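DUF5624 domain-containing protein (Legionella pneumophila subsp. pneumophila, PDB 4JX2) is of unknown function, a putative secreted protein of the DUF5624 family that mixes many helices with a small mixed beta sheet. Local coordinates at residues C186-N191 with N426-Q430; P355-T359 with F390-E395. One frame throughout, in Å; residues are numbered along the deposited sequence.

Interaction 1. Residues C186-N191 with N426-Q430; sequences CSMAGN and NPVIQ
The flat carboxamide of Asn191 meets the backbone of 428-430 with both its polar atoms. Its OD1 receives Gln430 N at 3.0 Å, with a nearly straight N-H (167°) and the donor slightly tilted from the carbonyl plane. Its ND2 reaches Val428 O at 3.2 Å. That oxygen lies in the amide plane of Asn191, whereas ND2 stands well above the carbonyl plane of Val428, 50° out of it. Asparagine suits the place because one flat group offers both a donor and an acceptor, matching the carbonyl and N-H that flank Ile429; these two partners set the flip of the amide. With CG beside its own backbone N (chi1 -72°), the amide swings to the tail. Tyr219 OH is a further partner of ND2. In this way the C-terminal tail, extended but not a regular strand, lies across helix 175-197, part of the DUF5624 region; the two bonds resemble those that a neighbouring strand would make, though with poorer geometry at Val428 O. One turn earlier, Ser187 OG donates to Pro427 O; the modelled 2.5 Å is doubtfully short. The same hydroxyl bonds to Tyr219 OH. Ser187 CB meets Asn426 CB at 3.8 Å, and the ND2 of Asn426 turns to Asp183 and Pro423. Beside these polar grips, on the Cys186-Gly190 side of the helix, Ile429 lays its branched side chain: CG2 sits 3.8 Å from Gly190 C, and CD1 lies 3.4 Å from Cys186 O. Gly190, lacking a side chain, permits this approach, and Leu145 and Lys152 of helix 136-155 also touch the isoleucine.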
loop_
_atom_site.group_PDB
_atom_site.type_symbol
_atom_site.label_atom_id
_atom_site.label_comp_id
_atom_site.label_asym_id
_atom_site.label_seq_id
_atom_site.Cartn_x
_atom_site.Cartn_y
_atom_site.Cartn_z
ATOM N N CYS A 186 -4.086 -1.169 36.851
ATOM C CA CYS A 186 -3.576 0.050 37.489
ATOM C C CYS A 186 -2.678 -0.296 38.669
ATOM O O CYS A 186 -1.582 0.253 38.791
ATOM C CB CYS A 186 -4.716 0.970 37.911
ATOM S SG CYS A 186 -5.654 1.661 36.524
ATOM N N SER A 187 -3.129 -1.234 39.509
ATOM C CA SER A 187 -2.400 -1.688 40.689
ATOM C C SER A 187 -1.041 -2.325 40.287
ATOM O O SER A 187 -0.008 -1.991 40.872
ATOM C CB SER A 187 -3.262 -2.673 41.475
ATOM O OG SER A 187 -2.630 -3.069 42.680
HETATM N N MSE A 188 -1.049 -3.207 39.272
HETATM C CA MSE A 188 0.146 -3.881 38.790
HETATM C C MSE A 188 1.155 -2.875 38.212
HETATM O O MSE A 188 2.279 -2.800 38.708
HETATM C CB MSE A 188 -0.249 -4.928 37.750
HETATM C CG MSE A 188 0.920 -5.652 37.156
HETATM SE SE MSE A 188 0.297 -7.090 36.027
HETATM C CE MSE A 188 1.905 -8.158 35.985
ATOM N N ALA A 189 0.746 -2.106 37.185
ATOM C CA ALA A 189 1.577 -1.105 36.502
ATOM C C ALA A 189 2.047 -0.001 37.436
ATOM O O ALA A 189 3.207 0.402 37.352
ATOM C CB ALA A 189 0.806 -0.499 35.342
ATOM N N GLY A 190 1.151 0.478 38.307
ATOM C CA GLY A 190 1.449 1.511 39.295
ATOM C C GLY A 190 2.529 1.092 40.264
ATOM O O GLY A 190 3.559 1.759 40.376
ATOM N N ASN A 191 2.341 -0.053 40.923
ATOM C CA ASN A 191 3.332 -0.551 41.881
ATOM C C ASN A 191 4.624 -1.015 41.199
ATOM O O ASN A 191 5.684 -0.954 41.824
ATOM C CB ASN A 191 2.756 -1.633 42.755
ATOM C CG ASN A 191 1.769 -1.088 43.756
ATOM O OD1 ASN A 191 2.052 -0.129 44.492
ATOM N ND2 ASN A 191 0.603 -1.704 43.818
ATOM N N ASN A 426 -7.468 -5.196 44.902
ATOM C CA ASN A 426 -6.085 -5.073 44.431
ATOM C C ASN A 426 -5.326 -4.023 45.232
ATOM O O ASN A 426 -5.905 -2.996 45.614
ATOM C CB ASN A 426 -6.021 -4.802 42.950
ATOM C CG ASN A 426 -6.570 -5.964 42.161
ATOM O OD1 ASN A 426 -6.013 -7.073 42.158
ATOM N ND2 ASN A 426 -7.720 -5.759 41.536
ATOM N N PRO A 427 -4.041 -4.311 45.560
ATOM C CA PRO A 427 -3.274 -3.378 46.402
ATOM C C PRO A 427 -3.280 -1.948 45.884
ATOM O O PRO A 427 -3.255 -1.723 44.677
ATOM C CB PRO A 427 -1.857 -3.954 46.379
ATOM C CG PRO A 427 -2.013 -5.370 46.011
ATOM C CD PRO A 427 -3.239 -5.498 45.190
ATOM N N VAL A 428 -3.321 -0.981 46.796
ATOM C CA VAL A 428 -3.286 0.426 46.400
ATOM C C VAL A 428 -1.904 0.738 45.800
ATOM O O VAL A 428 -0.934 0.026 46.082
ATOM C CB VAL A 428 -3.652 1.392 47.567
ATOM C CG1 VAL A 428 -5.109 1.222 47.981
ATOM C CG2 VAL A 428 -2.711 1.236 48.762
ATOM N N ILE A 429 -1.816 1.786 44.972
ATOM C CA ILE A 429 -0.535 2.180 44.393
ATOM C C ILE A 429 0.228 2.969 45.473
ATOM O O ILE A 429 -0.216 4.049 45.886
ATOM C CB ILE A 429 -0.694 2.951 43.064
ATOM C CG1 ILE A 429 -1.390 2.074 42.001
ATOM C CG2 ILE A 429 0.656 3.424 42.576
ATOM C CD1 ILE A 429 -2.188 2.829 40.979
ATOM N N GLN A 430 1.337 2.388 45.968
ATOM C CA GLN A 430 2.181 3.003 46.991
ATOM C C GLN A 430 3.313 3.775 46.324
ATOM O O GLN A 430 4.235 3.152 45.799
ATOM C CB GLN A 430 2.742 1.926 47.942
ATOM C CG GLN A 430 1.947 1.761 49.228
ATOM C CD GLN A 430 2.869 1.518 50.386
ATOM O OE1 GLN A 430 3.771 2.321 50.675
ATOM N NE2 GLN A 430 2.661 0.406 51.081
#

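Interaction 2. Residues P355-T359 with F390-E395; sequences PGDYT and FWMAGE
Gly356 O and Trp391 N are joined through water 1, which donates to the carbonyl oxygen at 2.7 Å and accepts from the backbone N-H at 3.2 Å. The loop 355-359 is thus tied to helix 386-398 at the backbone, and Gly356 O also rests 3.4 Å from Trp391 CB. Glycine suits this turn, since its positive phi of 99° would jam a side chain against the preceding carbonyl. The chain then brings Tyr358 down on the helix. Its CD1 edge is directed over one face of Trp391 in a T-shaped (edge-to-face) pair, the Tyr358 and five-membered Trp391 ring centroids being 5.2 Å apart and the planes at 62°. One face of Tyr358 lies on the backbone of Gly394, whose CA makes a CH-pi contact 4.1 Å from the ring centroid; the bare glycine lets the flat ring come this close to the helix. A first torsion near 180° (chi1 -169°) turns the Tyr358 ring away from its own N and over Gly394, where OH meets Glu395 OE1 in a weak hydrogen bond of 3.3 Å. The carboxylate is held more firmly elsewhere, by Ser407 N at OE2. The Asp357 and Phe390 side chains lie side by side, with OD1 3.8 Å from Phe390 CB. Aromatic packing therefore binds loop and helix directly, whereas the carboxylate of Asp357 forms salt bridges outside the two segments, with Arg372 on helix 366-378 and with Arg351 just before the loop, the latter also making a cation-pi contact with Phe390; two arginines would be expected to keep Asp357 ionised even in its buried setting.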
loop_
_atom_site.group_PDB
_atom_site.type_symbol
_atom_site.label_atom_id
_atom_site.label_comp_id
_atom_site.label_asym_id
_atom_site.label_seq_id
_atom_site.Cartn_x
_atom_site.Cartn_y
_atom_site.Cartn_z
ATOM N N PRO A 355 -0.879 -17.260 13.938
ATOM C CA PRO A 355 -1.538 -17.060 15.240
ATOM C C PRO A 355 -2.240 -15.694 15.339
ATOM O O PRO A 355 -1.703 -14.694 14.851
ATOM C CB PRO A 355 -0.366 -17.169 16.220
ATOM C CG PRO A 355 0.535 -18.128 15.580
ATOM C CD PRO A 355 0.507 -17.731 14.131
ATOM N N GLY A 356 -3.456 -15.685 15.907
ATOM C CA GLY A 356 -4.275 -14.479 16.020
ATOM C C GLY A 356 -5.350 -14.365 14.956
ATOM O O GLY A 356 -6.186 -13.460 15.015
ATOM N N ASP A 357 -5.331 -15.253 13.951
ATOM C CA ASP A 357 -6.390 -15.321 12.962
ATOM C C ASP A 357 -7.481 -16.206 13.522
ATOM O O ASP A 357 -7.174 -17.123 14.302
ATOM C CB ASP A 357 -5.880 -15.923 11.650
ATOM C CG ASP A 357 -4.958 -15.078 10.799
ATOM O OD1 ASP A 357 -4.881 -13.847 11.041
ATOM O OD2 ASP A 357 -4.339 -15.643 9.865
ATOM N N TYR A 358 -8.738 -15.986 13.119
ATOM C CA TYR A 358 -9.834 -16.853 13.554
ATOM C C TYR A 358 -9.641 -18.257 12.987
ATOM O O TYR A 358 -9.701 -19.234 13.733
ATOM C CB TYR A 358 -11.208 -16.289 13.146
ATOM C CG TYR A 358 -12.342 -17.023 13.823
ATOM C CD1 TYR A 358 -12.496 -16.983 15.204
ATOM C CD2 TYR A 358 -13.243 -17.795 13.088
ATOM C CE1 TYR A 358 -13.512 -17.691 15.841
ATOM C CE2 TYR A 358 -14.297 -18.471 13.711
ATOM C CZ TYR A 358 -14.426 -18.416 15.092
ATOM O OH TYR A 358 -15.436 -19.092 15.750
ATOM N N THR A 359 -9.344 -18.341 11.675
ATOM C CA THR A 359 -9.131 -19.597 10.935
ATOM C C THR A 359 -7.914 -20.407 11.413
ATOM O O THR A 359 -7.827 -21.589 11.081
ATOM C CB THR A 359 -8.972 -19.322 9.424
ATOM O OG1 THR A 359 -7.947 -18.347 9.195
ATOM C CG2 THR A 359 -10.276 -18.883 8.771
ATOM N N PHE A 390 -8.637 -9.561 13.302
ATOM C CA PHE A 390 -8.935 -10.736 12.469
ATOM C C PHE A 390 -9.676 -11.801 13.270
ATOM O O PHE A 390 -10.636 -12.376 12.751
ATOM C CB PHE A 390 -7.669 -11.322 11.821
ATOM C CG PHE A 390 -7.109 -10.453 10.718
ATOM C CD1 PHE A 390 -6.213 -9.427 11.004
ATOM C CD2 PHE A 390 -7.469 -10.664 9.393
ATOM C CE1 PHE A 390 -5.721 -8.600 9.991
ATOM C CE2 PHE A 390 -6.947 -9.852 8.371
ATOM C CZ PHE A 390 -6.100 -8.811 8.684
ATOM N N TRP A 391 -9.274 -12.038 14.534
ATOM C CA TRP A 391 -9.938 -13.018 15.415
ATOM C C TRP A 391 -11.364 -12.574 15.812
ATOM O O TRP A 391 -12.301 -13.368 15.680
ATOM C CB TRP A 391 -9.111 -13.312 16.689
ATOM C CG TRP A 391 -9.628 -14.521 17.402
ATOM C CD1 TRP A 391 -9.345 -15.829 17.112
ATOM C CD2 TRP A 391 -10.651 -14.545 18.411
ATOM N NE1 TRP A 391 -10.107 -16.663 17.899
ATOM C CE2 TRP A 391 -10.902 -15.903 18.722
ATOM C CE3 TRP A 391 -11.369 -13.549 19.097
ATOM C CZ2 TRP A 391 -11.821 -16.289 19.710
ATOM C CZ3 TRP A 391 -12.295 -13.934 20.053
ATOM C CH2 TRP A 391 -12.498 -15.290 20.366
HETATM N N MSE A 392 -11.522 -11.336 16.341
HETATM C CA MSE A 392 -12.822 -10.838 16.782
HETATM C C MSE A 392 -13.824 -10.731 15.605
HETATM O O MSE A 392 -14.994 -11.011 15.823
HETATM C CB MSE A 392 -12.691 -9.518 17.564
HETATM C CG MSE A 392 -14.016 -9.041 18.209
HETATM SE SE MSE A 392 -14.883 -10.331 19.418
HETATM C CE MSE A 392 -13.886 -10.013 21.072
ATOM N N ALA A 393 -13.388 -10.392 14.373
ATOM C CA ALA A 393 -14.309 -10.346 13.230
ATOM C C ALA A 393 -14.867 -11.746 12.950
ATOM O O ALA A 393 -16.070 -11.894 12.783
ATOM C CB ALA A 393 -13.611 -9.796 12.001
ATOM N N GLY A 394 -14.001 -12.760 12.993
ATOM C CA GLY A 394 -14.366 -14.151 12.773
ATOM C C GLY A 394 -15.260 -14.731 13.845
ATOM O O GLY A 394 -16.233 -15.428 13.519
ATOM N N GLU A 395 -14.937 -14.452 15.131
ATOM C CA GLU A 395 -15.730 -14.914 16.284
ATOM C C GLU A 395 -17.129 -14.330 16.239
ATOM O O GLU A 395 -18.103 -15.071 16.393
ATOM C CB GLU A 395 -15.030 -14.554 17.616
ATOM C CG GLU A 395 -15.792 -14.955 18.883
ATOM C CD GLU A 395 -15.782 -16.416 19.273
ATOM O OE1 GLU A 395 -15.289 -17.239 18.473
ATOM O OE2 GLU A 395 -16.268 -16.740 20.381
HETATM O O HOH W 1 -6.380 -10.807 14.930
#

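In the fold
Interactions 1 and 2 lie in separate places, their centres 32 Å apart and their nearest atoms about 21 Å apart, and they share no helix. Interaction 2 sits nearer the middle of the chain, about 13 Å from its centre, and ties two pieces close in sequence, a loop and helix 386-398. Interaction 1, about 31 Å out and with exposed residues at its margin, brings the C-terminal tail back to helix 175-197, from far earlier in the chain. The peripheral contact relies on side-chain hydrogen bonds to the tail backbone; the more central one relies on aromatic rings and a bridging water. In both, a helical glycine admits a large side chain.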